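Local coordinates for uncharacterized protein (Novosphingobium aromaticivorans, PDB 2RFR) that is of unknown function but has the cystatin-like alpha-beta fold of the NTF2-like superfamily, whose members often enclose a ligand-binding or catalytic pocket in a curved sheet, at residues A[19-24]-A[130-135]; A[39-44]-A[63-68]; A[74-79]-A[105-110]; A[119-124]-A[137-142]. One frame throughout, in Å; residues are numbered along the deposited sequence.

Overall arrangement
The chain begins with the long helix 5-33, and contact 1 closes the widest loop by setting this helix against the start of strand 131-141, 106 residues later. Contacts 2 and 3 both fall within that loop, one after the other. Contact 2 joins the end of helix 37-41 to helix 61-69, and contact 3 lays the next helix, 71-79, on strand 96-109 at the far end of the sheet, about 28 Å from contact 1 between centres. Contact 4 opens before contact 1 closes and ends after it, so the two cross; both use strand 131-141. Helices and curved sheet are thereby tied into one NTF2-like body.

Contact 1 of 4, residues A[19-24]-A[130-135]; sequences EEIREL and AGWRAV
Ile21 and Leu24 of the long N-terminal helix pack on Trp132 at the start of strand 131-141, a helix-on-sheet contact of the NTF2-like, cystatin-like fold in which the helix lies against the curved sheet. The short segments cross at 48°, their axes 8.4 Å apart. The dense part of the contact lies over the indole. There Ile21 CD1 stands above the middle of one ring face, 3.9 Å from the centroid of the six-membered ring, a CH-pi contact. With CG1 placed beside the backbone N (chi1 -69°), the branch runs out over the ring, and its CG1 also meets Trp132 CG and CD2. Phe125, Val90 and Val92 of the same chain pack round Ile21 as well. Leu24 adds a second apolar touch, its CD1 4.2 Å from Trp132 CB, and the same methyl lies against Trp132 O and Arg133 CA.

The looser side is polar and hydrated. Glu20 reaches the edge of the indole, and its carboxylate stands steeply to the ring plane, at 74°. Its OE2 accepts from Trp132 N at 2.9 Å, on the syn side but well out of the carboxylate plane. Water 1 donates both to this OE2 and to Trp132 O, bridging helix and strand a second time. Trp132 NE1 is held by Asp17, about one turn before Glu20 in the same helix, so both tryptophan N-H groups end on acidic side chains. Trp132 O is shared further: Arg133 NH1 donates to it at 2.9 Å, coming from above the carbonyl plane.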
loop_
_atom_site.group_PDB
_atom_site.type_symbol
_atom_site.label_atom_id
_atom_site.label_comp_id
_atom_site.label_asym_id
_atom_site.label_seq_id
_atom_site.Cartn_x
_atom_site.Cartn_y
_atom_site.Cartn_z
ATOM N N GLU A 19 -3.666 -10.491 7.782
ATOM C CA GLU A 19 -3.933 -10.452 6.365
ATOM C C GLU A 19 -5.422 -10.188 6.115
ATOM O O GLU A 19 -5.791 -9.483 5.151
ATOM C CB GLU A 19 -3.364 -11.723 5.707
ATOM C CG GLU A 19 -3.731 -11.957 4.291
ATOM C CD GLU A 19 -3.182 -10.965 3.386
ATOM O OE1 GLU A 19 -2.249 -10.260 3.741
ATOM O OE2 GLU A 19 -3.667 -10.976 2.256
ATOM N N GLU A 20 -6.306 -10.732 6.945
ATOM C CA GLU A 20 -7.741 -10.473 6.825
ATOM C C GLU A 20 -8.069 -9.033 7.078
ATOM O O GLU A 20 -8.883 -8.459 6.344
ATOM C CB GLU A 20 -8.531 -11.335 7.796
ATOM C CG GLU A 20 -9.621 -12.134 7.307
ATOM C CD GLU A 20 -10.350 -12.945 8.368
ATOM O OE1 GLU A 20 -9.796 -13.914 8.929
ATOM O OE2 GLU A 20 -11.489 -12.547 8.605
ATOM N N ILE A 21 -7.461 -8.467 8.084
ATOM C CA ILE A 21 -7.706 -7.059 8.424
ATOM C C ILE A 21 -7.191 -6.166 7.270
ATOM O O ILE A 21 -7.888 -5.238 6.856
ATOM C CB ILE A 21 -7.056 -6.736 9.750
ATOM C CG1 ILE A 21 -7.788 -7.446 10.872
ATOM C CG2 ILE A 21 -7.000 -5.199 9.978
ATOM C CD1 ILE A 21 -6.984 -7.589 12.168
ATOM N N ARG A 22 -6.002 -6.449 6.752
ATOM C CA ARG A 22 -5.488 -5.678 5.625
ATOM C C ARG A 22 -6.388 -5.784 4.411
ATOM O O ARG A 22 -6.571 -4.808 3.655
ATOM C CB ARG A 22 -4.045 -6.087 5.338
ATOM C CG ARG A 22 -3.091 -5.561 6.424
ATOM C CD ARG A 22 -1.678 -5.790 6.032
ATOM N NE ARG A 22 -0.816 -4.866 6.796
ATOM C CZ ARG A 22 -0.145 -5.231 7.867
ATOM N NH1 ARG A 22 -0.210 -6.494 8.291
ATOM N NH2 ARG A 22 0.625 -4.378 8.530
ATOM N N GLU A 23 -6.944 -6.973 4.164
ATOM C CA GLU A 23 -7.866 -7.188 3.055
ATOM C C GLU A 23 -9.134 -6.382 3.231
ATOM O O GLU A 23 -9.602 -5.768 2.253
ATOM C CB GLU A 23 -8.084 -8.723 2.847
ATOM C CG GLU A 23 -9.002 -9.117 1.796
ATOM C CD GLU A 23 -8.520 -8.888 0.372
ATOM O OE1 GLU A 23 -7.291 -8.949 -0.028
ATOM O OE2 GLU A 23 -9.459 -8.865 -0.412
ATOM N N LEU A 24 -9.701 -6.269 4.439
ATOM C CA LEU A 24 -10.861 -5.401 4.656
ATOM C C LEU A 24 -10.554 -3.983 4.245
ATOM O O LEU A 24 -11.349 -3.333 3.565
ATOM C CB LEU A 24 -11.300 -5.377 6.145
ATOM C CG LEU A 24 -11.955 -6.580 6.790
ATOM C CD1 LEU A 24 -12.143 -6.336 8.276
ATOM C CD2 LEU A 24 -13.344 -6.870 6.102
ATOM N N ALA A 130 -18.092 -14.811 11.539
ATOM C CA ALA A 130 -17.971 -14.817 10.094
ATOM C C ALA A 130 -16.637 -14.178 9.635
ATOM O O ALA A 130 -16.455 -13.945 8.436
ATOM C CB ALA A 130 -19.087 -14.045 9.492
ATOM N N GLY A 131 -15.738 -13.891 10.572
ATOM C CA GLY A 131 -14.449 -13.275 10.247
ATOM C C GLY A 131 -14.279 -11.907 10.857
ATOM O O GLY A 131 -15.151 -11.365 11.526
ATOM N N TRP A 132 -13.127 -11.323 10.626
ATOM C CA TRP A 132 -12.869 -9.983 11.101
ATOM C C TRP A 132 -13.798 -8.992 10.401
ATOM O O TRP A 132 -14.039 -9.085 9.208
ATOM C CB TRP A 132 -11.411 -9.623 10.844
ATOM C CG TRP A 132 -10.478 -10.294 11.782
ATOM C CD1 TRP A 132 -9.810 -11.503 11.592
ATOM C CD2 TRP A 132 -10.073 -9.832 13.066
ATOM N NE1 TRP A 132 -9.048 -11.781 12.680
ATOM C CE2 TRP A 132 -9.163 -10.778 13.596
ATOM C CE3 TRP A 132 -10.375 -8.713 13.832
ATOM C CZ2 TRP A 132 -8.578 -10.615 14.834
ATOM C CZ3 TRP A 132 -9.784 -8.538 15.062
ATOM C CH2 TRP A 132 -8.909 -9.498 15.567
ATOM N N ARG A 133 -14.276 -8.022 11.182
ATOM C CA ARG A 133 -15.093 -6.917 10.666
ATOM C C ARG A 133 -14.691 -5.625 11.353
ATOM O O ARG A 133 -14.214 -5.621 12.489
ATOM C CB ARG A 133 -16.590 -7.174 10.946
ATOM C CG ARG A 133 -17.202 -8.352 10.250
ATOM C CD ARG A 133 -17.345 -8.177 8.762
ATOM N NE ARG A 133 -17.985 -9.314 8.116
ATOM C CZ ARG A 133 -17.366 -10.393 7.694
ATOM N NH1 ARG A 133 -16.085 -10.593 7.902
ATOM N NH2 ARG A 133 -18.054 -11.341 7.086
ATOM N N ALA A 134 -14.861 -4.508 10.651
ATOM C CA ALA A 134 -14.638 -3.218 11.223
ATOM C C ALA A 134 -15.683 -2.872 12.275
ATOM O O ALA A 134 -16.877 -3.182 12.126
ATOM C CB ALA A 134 -14.635 -2.127 10.103
ATOM N N VAL A 135 -15.260 -2.202 13.330
ATOM C CA VAL A 135 -16.160 -1.703 14.376
ATOM C C VAL A 135 -16.330 -0.211 14.233
ATOM O O VAL A 135 -17.438 0.276 14.073
ATOM C CB VAL A 135 -15.644 -2.088 15.758
ATOM C CG1 VAL A 135 -16.514 -1.434 16.874
ATOM C CG2 VAL A 135 -15.610 -3.616 15.892
HETATM O O HOH W 1 -12.691 -10.520 7.183
#

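Contact 2 of 4, residues A[39-44]-A[63-68]; sequences ALSELW and AIAALI
Trp44 N donates to Ser41 O at 3.1 Å, closing the type I beta turn by which the chain passes from helix 37-41 into strand 44-45. Ser41 and Trp44 are thereby set, together with Leu40, against helix 61-69. In this NTF2-like domain the contact is apolar packing of a helix end and the turn after it against a second short helix, beside the sheet. Two further polar atoms have partners close by: Ser41 OG bonds to Glu38 O, while Trp44 NE1 makes a weak bond to Glu49 O.

Ile64 carries much of the meeting and divides its work between two branches. The longer one ends in CD1, which sits over one face of the Trp44 indole, 3.6 Å from the centroid of the five-membered ring and close to its normal, as a CH-pi contact. The shorter branch, CG2, turns to Leu40 and touches CD2 at 3.6 Å, the two side chains crossing at about a right angle. CG2 also borders Trp44 at CZ3, so the isoleucine fits into the angle between indole and leucine.

Leu40 is likewise forked. With CG anti to the backbone N (chi1 179°), it sends CD2 to Ile64 and CD1 to Ile68, whose CD1 lies 3.8 Å away. Tyr28 of helix 5-33 touches both Leu40 and Trp44, so the cluster continues into the long helix. Where the backbones come nearest, with CA atoms of Ser41 and Ala65 5.2 Å apart, small side chains meet: Ser41 CB lies 4.0 Å from Ala65 CB.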
loop_
_atom_site.group_PDB
_atom_site.type_symbol
_atom_site.label_atom_id
_atom_site.label_comp_id
_atom_site.label_asym_id
_atom_site.label_seq_id
_atom_site.Cartn_x
_atom_site.Cartn_y
_atom_site.Cartn_z
ATOM N N ALA A 39 -22.037 -4.028 -0.056
ATOM C CA ALA A 39 -20.834 -4.747 0.300
ATOM C C ALA A 39 -19.889 -3.924 1.116
ATOM O O ALA A 39 -19.245 -4.418 2.030
ATOM C CB ALA A 39 -20.161 -5.326 -0.946
ATOM N N LEU A 40 -19.786 -2.638 0.799
ATOM C CA LEU A 40 -18.932 -1.752 1.609
ATOM C C LEU A 40 -19.405 -1.698 3.067
ATOM O O LEU A 40 -18.621 -1.824 3.996
ATOM C CB LEU A 40 -18.859 -0.376 0.970
ATOM C CG LEU A 40 -18.039 0.679 1.672
ATOM C CD1 LEU A 40 -17.419 1.644 0.681
ATOM C CD2 LEU A 40 -18.893 1.464 2.734
ATOM N N SER A 41 -20.712 -1.558 3.265
ATOM C CA SER A 41 -21.253 -1.516 4.614
ATOM C C SER A 41 -21.009 -2.805 5.366
ATOM O O SER A 41 -20.841 -2.779 6.614
ATOM C CB SER A 41 -22.735 -1.152 4.596
ATOM O OG SER A 41 -23.567 -2.251 4.174
ATOM N N GLU A 42 -20.964 -3.929 4.651
ATOM C CA GLU A 42 -20.720 -5.239 5.243
ATOM C C GLU A 42 -19.281 -5.497 5.614
ATOM O O GLU A 42 -18.999 -6.524 6.248
ATOM C CB GLU A 42 -21.288 -6.323 4.322
ATOM C CG GLU A 42 -22.818 -6.253 4.212
ATOM C CD GLU A 42 -23.423 -7.054 3.094
ATOM O OE1 GLU A 42 -22.681 -7.623 2.256
ATOM O OE2 GLU A 42 -24.684 -7.104 3.069
ATOM N N LEU A 43 -18.374 -4.571 5.341
ATOM C CA LEU A 43 -17.061 -4.613 5.966
ATOM C C LEU A 43 -17.130 -4.379 7.478
ATOM O O LEU A 43 -16.189 -4.774 8.178
ATOM C CB LEU A 43 -16.149 -3.577 5.321
ATOM C CG LEU A 43 -15.900 -3.691 3.811
ATOM C CD1 LEU A 43 -15.091 -2.457 3.356
ATOM C CD2 LEU A 43 -15.158 -4.984 3.455
ATOM N N TRP A 44 -18.186 -3.695 7.928
ATOM C CA TRP A 44 -18.436 -3.413 9.322
ATOM C C TRP A 44 -19.380 -4.399 9.947
ATOM O O TRP A 44 -20.206 -5.017 9.290
ATOM C CB TRP A 44 -19.093 -2.026 9.460
ATOM C CG TRP A 44 -18.160 -0.811 9.474
ATOM C CD1 TRP A 44 -17.739 -0.114 10.538
ATOM C CD2 TRP A 44 -17.618 -0.136 8.288
ATOM N NE1 TRP A 44 -16.984 0.939 10.133
ATOM C CE2 TRP A 44 -16.906 0.961 8.757
ATOM C CE3 TRP A 44 -17.720 -0.327 6.913
ATOM C CZ2 TRP A 44 -16.265 1.855 7.902
ATOM C CZ3 TRP A 44 -17.067 0.559 6.063
ATOM C CH2 TRP A 44 -16.365 1.642 6.567
ATOM N N ALA A 63 -26.747 3.222 7.399
ATOM C CA ALA A 63 -26.240 4.574 7.338
ATOM C C ALA A 63 -24.907 4.621 6.560
ATOM O O ALA A 63 -24.630 5.568 5.836
ATOM C CB ALA A 63 -26.107 5.175 8.721
ATOM N N ILE A 64 -24.078 3.609 6.759
ATOM C CA ILE A 64 -22.790 3.549 6.063
ATOM C C ILE A 64 -23.068 3.339 4.586
ATOM O O ILE A 64 -22.496 4.027 3.742
ATOM C CB ILE A 64 -21.878 2.476 6.665
ATOM C CG1 ILE A 64 -21.454 2.826 8.112
ATOM C CG2 ILE A 64 -20.633 2.272 5.729
ATOM C CD1 ILE A 64 -20.731 1.745 8.879
ATOM N N ALA A 65 -23.970 2.430 4.206
ATOM C CA ALA A 65 -24.352 2.247 2.797
ATOM C C ALA A 65 -24.901 3.541 2.202
ATOM O O ALA A 65 -24.639 3.850 1.056
ATOM C CB ALA A 65 -25.341 1.095 2.643
ATOM N N ALA A 66 -25.683 4.295 2.991
ATOM C CA ALA A 66 -26.301 5.517 2.531
ATOM C C ALA A 66 -25.233 6.564 2.187
ATOM O O ALA A 66 -25.481 7.410 1.315
ATOM C CB ALA A 66 -27.258 6.065 3.571
ATOM N N LEU A 67 -24.015 6.541 2.762
ATOM C CA LEU A 67 -22.942 7.437 2.377
ATOM C C LEU A 67 -22.595 7.168 0.902
ATOM O O LEU A 67 -22.392 8.089 0.139
ATOM C CB LEU A 67 -21.694 7.237 3.239
ATOM C CG LEU A 67 -21.789 7.504 4.709
ATOM C CD1 LEU A 67 -20.496 7.082 5.436
ATOM C CD2 LEU A 67 -22.074 8.958 4.900
ATOM N N ILE A 68 -22.514 5.897 0.491
ATOM C CA ILE A 68 -22.099 5.536 -0.890
ATOM C C ILE A 68 -23.216 5.759 -1.882
ATOM O O ILE A 68 -23.000 6.137 -3.010
ATOM C CB ILE A 68 -21.610 4.087 -0.847
ATOM C CG1 ILE A 68 -20.459 3.886 0.166
ATOM C CG2 ILE A 68 -21.171 3.614 -2.243
ATOM C CD1 ILE A 68 -19.277 4.844 -0.014
#

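Contact 3 of 4, residues A[74-79]-A[105-110]; sequences RALMAD and VFRCVS
Helix segment 74-79 and strand segment 105-109 cross at 62°, and the backbones come nearest at Asp79 and Cys108, whose CA atoms are 5.8 Å apart. This is helix-on-sheet packing of the NTF2-like, cystatin-like fold, helix 71-79 against strand 96-109 of the curved sheet. Here Asp79 faces Arg107, the charged centre of the contact. Arg107 runs out fully extended from CG to NE, chi1 of -178° swinging the chain away from its backbone N, and presents the side of its guanidinium. NE and NH2 both grip the single oxygen Asp79 OD2, at 2.9 and 3.0 Å. That oxygen lies in the guanidinium plane, yet both nitrogens reach it from the same face of the carboxylate, well above its plane.

The other oxygen, OD1, takes a hydrogen bond from water 3. Leu76 (one of two modelled conformers) rests its CD1 3.7 Å from Arg107 CG and its CD2 3.9 Å from Val105 CG1. One residue beyond Arg107, Cys108 CB touches Asp79 O, and water 2 donates to both Asp79 O and Cys108 O.

Helix 71-79 is thus fastened near the molecular surface by a side-on salt bridge. Because the pair is partly exposed and hydrated, solvent probably screens its charges.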
loop_
_atom_site.group_PDB
_atom_site.type_symbol
_atom_site.label_atom_id
_atom_site.label_comp_id
_atom_site.label_asym_id
_atom_site.label_seq_id
_atom_site.Cartn_x
_atom_site.Cartn_y
_atom_site.Cartn_z
ATOM N N ARG A 74 -22.051 10.006 -5.100
ATOM C CA ARG A 74 -22.392 9.682 -6.494
ATOM C C ARG A 74 -21.858 10.760 -7.454
ATOM O O ARG A 74 -21.436 10.450 -8.563
ATOM C CB ARG A 74 -23.902 9.409 -6.648
ATOM C CG ARG A 74 -24.284 8.169 -5.873
ATOM C CD ARG A 74 -23.917 6.911 -6.596
ATOM N NE ARG A 74 -24.002 5.767 -5.665
ATOM C CZ ARG A 74 -23.850 4.497 -6.038
ATOM N NH1 ARG A 74 -23.582 4.182 -7.284
ATOM N NH2 ARG A 74 -23.943 3.565 -5.139
ATOM N N ALA A 75 -21.881 12.013 -7.046
ATOM C CA ALA A 75 -21.354 13.083 -7.887
ATOM C C ALA A 75 -19.846 12.959 -8.017
ATOM O O ALA A 75 -19.301 13.219 -9.074
ATOM C CB ALA A 75 -21.762 14.475 -7.286
ATOM N N LEU A 76 -19.197 12.558 -6.960
ATOM C CA LEU A 76 -17.772 12.344 -6.994
ATOM C C LEU A 76 -17.396 11.190 -7.948
ATOM O O LEU A 76 -16.432 11.286 -8.717
ATOM C CB LEU A 76 -17.286 12.099 -5.580
ATOM C CG LEU A 76 -15.812 12.165 -5.344
ATOM C CD1 LEU A 76 -15.244 13.515 -5.710
ATOM C CD2 LEU A 76 -15.558 11.824 -3.877
HETATM N N MSE A 77 -18.186 10.126 -7.917
HETATM C CA MSE A 77 -18.011 9.005 -8.841
HETATM C C MSE A 77 -18.196 9.474 -10.281
HETATM O O MSE A 77 -17.465 9.033 -11.161
HETATM C CB MSE A 77 -18.997 7.883 -8.544
HETATM C CG MSE A 77 -18.761 7.117 -7.251
HETATM SE SE MSE A 77 -20.186 5.880 -6.837
HETATM C CE MSE A 77 -20.073 4.773 -8.442
ATOM N N ALA A 78 -19.182 10.338 -10.536
ATOM C CA ALA A 78 -19.406 10.856 -11.901
ATOM C C ALA A 78 -18.257 11.734 -12.372
ATOM O O ALA A 78 -17.905 11.704 -13.560
ATOM C CB ALA A 78 -20.741 11.609 -11.936
ATOM N N ASP A 79 -17.660 12.509 -11.482
ATOM C CA ASP A 79 -16.464 13.256 -11.824
ATOM C C ASP A 79 -15.286 12.341 -12.179
ATOM O O ASP A 79 -14.478 12.655 -13.060
ATOM C CB ASP A 79 -15.986 14.154 -10.613
ATOM C CG ASP A 79 -16.846 15.307 -10.287
ATOM O OD1 ASP A 79 -17.611 15.815 -11.139
ATOM O OD2 ASP A 79 -16.680 15.801 -9.137
ATOM N N VAL A 105 -8.304 11.023 -1.364
ATOM C CA VAL A 105 -9.334 11.007 -2.372
ATOM C C VAL A 105 -8.841 11.781 -3.560
ATOM O O VAL A 105 -8.667 13.002 -3.475
ATOM C CB VAL A 105 -10.695 11.569 -1.875
ATOM C CG1 VAL A 105 -11.734 11.458 -2.981
ATOM C CG2 VAL A 105 -11.138 10.876 -0.606
ATOM N N PHE A 106 -8.549 11.090 -4.651
ATOM C CA PHE A 106 -8.223 11.721 -5.910
ATOM C C PHE A 106 -9.511 12.044 -6.666
ATOM O O PHE A 106 -10.437 11.244 -6.661
ATOM C CB PHE A 106 -7.320 10.842 -6.770
ATOM C CG PHE A 106 -5.952 10.630 -6.194
ATOM C CD1 PHE A 106 -4.919 11.541 -6.439
ATOM C CD2 PHE A 106 -5.679 9.525 -5.388
ATOM C CE1 PHE A 106 -3.700 11.329 -5.856
ATOM C CE2 PHE A 106 -4.448 9.314 -4.832
ATOM C CZ PHE A 106 -3.440 10.219 -5.082
ATOM N N ARG A 107 -9.583 13.199 -7.292
ATOM C CA ARG A 107 -10.734 13.619 -8.030
ATOM C C ARG A 107 -10.295 14.180 -9.360
ATOM O O ARG A 107 -9.329 14.956 -9.435
ATOM C CB ARG A 107 -11.479 14.700 -7.248
ATOM C CG ARG A 107 -12.775 15.226 -7.887
ATOM C CD ARG A 107 -13.296 16.404 -7.076
ATOM N NE ARG A 107 -14.497 16.954 -7.681
ATOM C CZ ARG A 107 -14.871 18.214 -7.634
ATOM N NH1 ARG A 107 -14.184 19.104 -6.954
ATOM N NH2 ARG A 107 -15.946 18.592 -8.269
ATOM N N CYS A 108 -11.029 13.831 -10.420
ATOM C CA CYS A 108 -10.822 14.416 -11.735
ATOM C C CYS A 108 -11.645 15.653 -11.852
ATOM O O CYS A 108 -12.873 15.591 -11.649
ATOM C CB CYS A 108 -11.151 13.365 -12.794
ATOM S SG CYS A 108 -10.838 13.889 -14.482
ATOM N N VAL A 109 -11.012 16.792 -12.150
ATOM C CA VAL A 109 -11.682 18.073 -12.370
ATOM C C VAL A 109 -11.171 18.635 -13.668
ATOM O O VAL A 109 -9.985 18.801 -13.866
ATOM C CB VAL A 109 -11.471 19.043 -11.207
ATOM C CG1 VAL A 109 -12.143 20.434 -11.511
ATOM C CG2 VAL A 109 -11.997 18.472 -9.858
ATOM N N SER A 110 -12.086 18.921 -14.569
ATOM C CA SER A 110 -11.722 19.554 -15.839
ATOM C C SER A 110 -10.606 18.779 -16.559
ATOM O O SER A 110 -9.701 19.372 -17.131
ATOM C CB SER A 110 -11.333 21.021 -15.692
ATOM O OG SER A 110 -12.437 21.724 -15.109
HETATM O O HOH W 2 -14.454 15.210 -13.840
HETATM O O HOH W 3 -18.345 18.358 -10.465
#

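Contact 4 of 4, residues A[119-124]-A[137-142]; sequences SANRWT and RENALL
Arg137 and Trp123 face each other as a non-hydrogen-bonded pair in the antiparallel hairpin of strands 112-128 and 131-141, in the middle of the curved NTF2-like sheet. The arginine runs alongside the indole. CB lies near Trp123 CE3, CG borders CD2 and CE2, and CD sits over one ring face, 3.6 Å from the centroid of the six-membered ring. A first torsion of -180°, which turns CG away from the backbone N, and an extended run from CG to NE keep it flat on the ring. Its guanidinium therefore ends nearly parallel to the indole, 14° apart, with Trp123 CZ2 beneath one face. In the Asn121 conformer described here (one of two modelled), NE and NH2 both donate to Asn121 OD1, at 2.9 and 2.8 Å. Tyr28 adds a cation-pi contact.

Backbone pairs Ala120-Ala140 and Arg122-Glu138 hold the strands, Arg122 N bonding Glu138 O at 2.9 Å. On the face opposite to Arg137, Ala120 packs on helix 146-152.

Asn139, likewise in one of two conformers, lies beside Asn121. Three N-H groups converge on Asn121 OD1, all out of its carbonyl plane: the Arg137 pair from one side, Asn139 ND2 from the other, at 3.0 Å and almost straight, 173°.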
loop_
_atom_site.group_PDB
_atom_site.type_symbol
_atom_site.label_atom_id
_atom_site.label_comp_id
_atom_site.label_asym_id
_atom_site.label_seq_id
_atom_site.Cartn_x
_atom_site.Cartn_y
_atom_site.Cartn_z
ATOM N N SER A 119 -6.071 12.503 4.322
ATOM C CA SER A 119 -6.601 12.221 5.655
ATOM C C SER A 119 -5.825 11.181 6.396
ATOM O O SER A 119 -5.185 10.288 5.806
ATOM C CB SER A 119 -8.034 11.739 5.541
ATOM O OG SER A 119 -8.865 12.710 4.852
ATOM N N ALA A 120 -5.924 11.264 7.718
ATOM C CA ALA A 120 -5.570 10.173 8.628
ATOM C C ALA A 120 -6.756 9.320 8.899
ATOM O O ALA A 120 -7.899 9.808 8.931
ATOM C CB ALA A 120 -5.103 10.802 9.922
ATOM N N ASN A 121 -6.514 8.028 9.171
ATOM C CA ASN A 121 -7.579 7.125 9.581
ATOM C C ASN A 121 -7.092 6.239 10.703
ATOM O O ASN A 121 -5.991 5.711 10.661
ATOM C CB ASN A 121 -7.990 6.150 8.460
ATOM C CG ASN A 121 -8.457 6.815 7.218
ATOM O OD1 ASN A 121 -9.639 6.970 7.014
ATOM N ND2 ASN A 121 -7.527 7.330 6.409
ATOM N N ARG A 122 -7.987 6.004 11.644
ATOM C CA ARG A 122 -7.849 4.983 12.647
ATOM C C ARG A 122 -9.047 4.072 12.586
ATOM O O ARG A 122 -10.188 4.525 12.616
ATOM C CB ARG A 122 -7.790 5.602 14.059
ATOM C CG ARG A 122 -7.497 4.527 15.114
ATOM C CD ARG A 122 -7.459 5.142 16.463
ATOM N NE ARG A 122 -6.236 5.865 16.640
ATOM C CZ ARG A 122 -5.397 5.706 17.646
ATOM N NH1 ARG A 122 -5.626 4.810 18.600
ATOM N NH2 ARG A 122 -4.331 6.486 17.708
ATOM N N TRP A 123 -8.782 2.776 12.483
ATOM C CA TRP A 123 -9.808 1.740 12.368
ATOM C C TRP A 123 -9.695 0.807 13.554
ATOM O O TRP A 123 -8.592 0.491 13.982
ATOM C CB TRP A 123 -9.560 0.910 11.141
ATOM C CG TRP A 123 -9.626 1.500 9.787
ATOM C CD1 TRP A 123 -8.712 2.325 9.199
ATOM C CD2 TRP A 123 -10.595 1.196 8.777
ATOM N NE1 TRP A 123 -9.074 2.552 7.911
ATOM C CE2 TRP A 123 -10.193 1.845 7.594
ATOM C CE3 TRP A 123 -11.745 0.441 8.751
ATOM C CZ2 TRP A 123 -10.913 1.752 6.428
ATOM C CZ3 TRP A 123 -12.449 0.321 7.572
ATOM C CH2 TRP A 123 -12.011 0.943 6.423
ATOM N N THR A 124 -10.811 0.344 14.056
ATOM C CA THR A 124 -10.883 -0.753 15.004
ATOM C C THR A 124 -11.657 -1.886 14.401
ATOM O O THR A 124 -12.542 -1.681 13.567
ATOM C CB THR A 124 -11.459 -0.326 16.305
ATOM O OG1 THR A 124 -12.796 0.072 16.110
ATOM C CG2 THR A 124 -10.685 0.778 16.997
ATOM N N ARG A 137 -14.456 3.364 12.252
ATOM C CA ARG A 137 -13.419 4.062 11.487
ATOM C C ARG A 137 -13.586 5.532 11.820
ATOM O O ARG A 137 -14.699 6.049 11.803
ATOM C CB ARG A 137 -13.630 3.864 9.984
ATOM C CG ARG A 137 -12.576 4.562 9.098
ATOM C CD ARG A 137 -12.878 4.353 7.653
ATOM N NE ARG A 137 -11.937 5.142 6.846
ATOM C CZ ARG A 137 -11.979 5.151 5.532
ATOM N NH1 ARG A 137 -12.884 4.472 4.867
ATOM N NH2 ARG A 137 -11.087 5.844 4.890
ATOM N N GLU A 138 -12.460 6.200 12.074
ATOM C CA GLU A 138 -12.425 7.631 12.296
ATOM C C GLU A 138 -11.427 8.211 11.295
ATOM O O GLU A 138 -10.334 7.713 11.124
ATOM C CB GLU A 138 -11.923 7.930 13.711
ATOM C CG GLU A 138 -12.866 7.461 14.824
ATOM C CD GLU A 138 -12.276 7.513 16.176
ATOM O OE1 GLU A 138 -11.062 7.394 16.354
ATOM O OE2 GLU A 138 -13.063 7.563 17.116
ATOM N N ASN A 139 -11.786 9.370 10.763
ATOM C CA ASN A 139 -11.036 9.998 9.715
ATOM C C ASN A 139 -11.025 11.521 9.941
ATOM O O ASN A 139 -11.995 12.105 10.442
ATOM C CB ASN A 139 -11.711 9.506 8.412
ATOM C CG ASN A 139 -11.397 10.289 7.209
ATOM O OD1 ASN A 139 -11.845 11.406 7.061
ATOM N ND2 ASN A 139 -10.677 9.663 6.274
ATOM N N ALA A 140 -9.903 12.173 9.627
ATOM C CA ALA A 140 -9.779 13.624 9.758
ATOM C C ALA A 140 -8.760 14.090 8.720
ATOM O O ALA A 140 -7.798 13.386 8.383
ATOM C CB ALA A 140 -9.336 14.020 11.152
ATOM N N LEU A 141 -8.923 15.311 8.234
ATOM C CA LEU A 141 -8.019 15.864 7.241
ATOM C C LEU A 141 -6.650 16.179 7.828
ATOM O O LEU A 141 -6.570 16.801 8.893
ATOM C CB LEU A 141 -8.598 17.178 6.682
ATOM C CG LEU A 141 -9.860 17.052 5.838
ATOM C CD1 LEU A 141 -10.399 18.450 5.551
ATOM C CD2 LEU A 141 -9.559 16.301 4.541
ATOM N N LEU A 142 -5.597 15.900 7.067
ATOM C CA LEU A 142 -4.252 16.317 7.398
ATOM C C LEU A 142 -3.989 17.731 6.786
ATOM O O LEU A 142 -3.214 17.948 5.875
ATOM C CB LEU A 142 -3.265 15.258 6.905
ATOM C CG LEU A 142 -3.254 14.016 7.811
ATOM C CD1 LEU A 142 -2.675 12.801 7.060
ATOM C CD2 LEU A 142 -2.465 14.283 9.071
#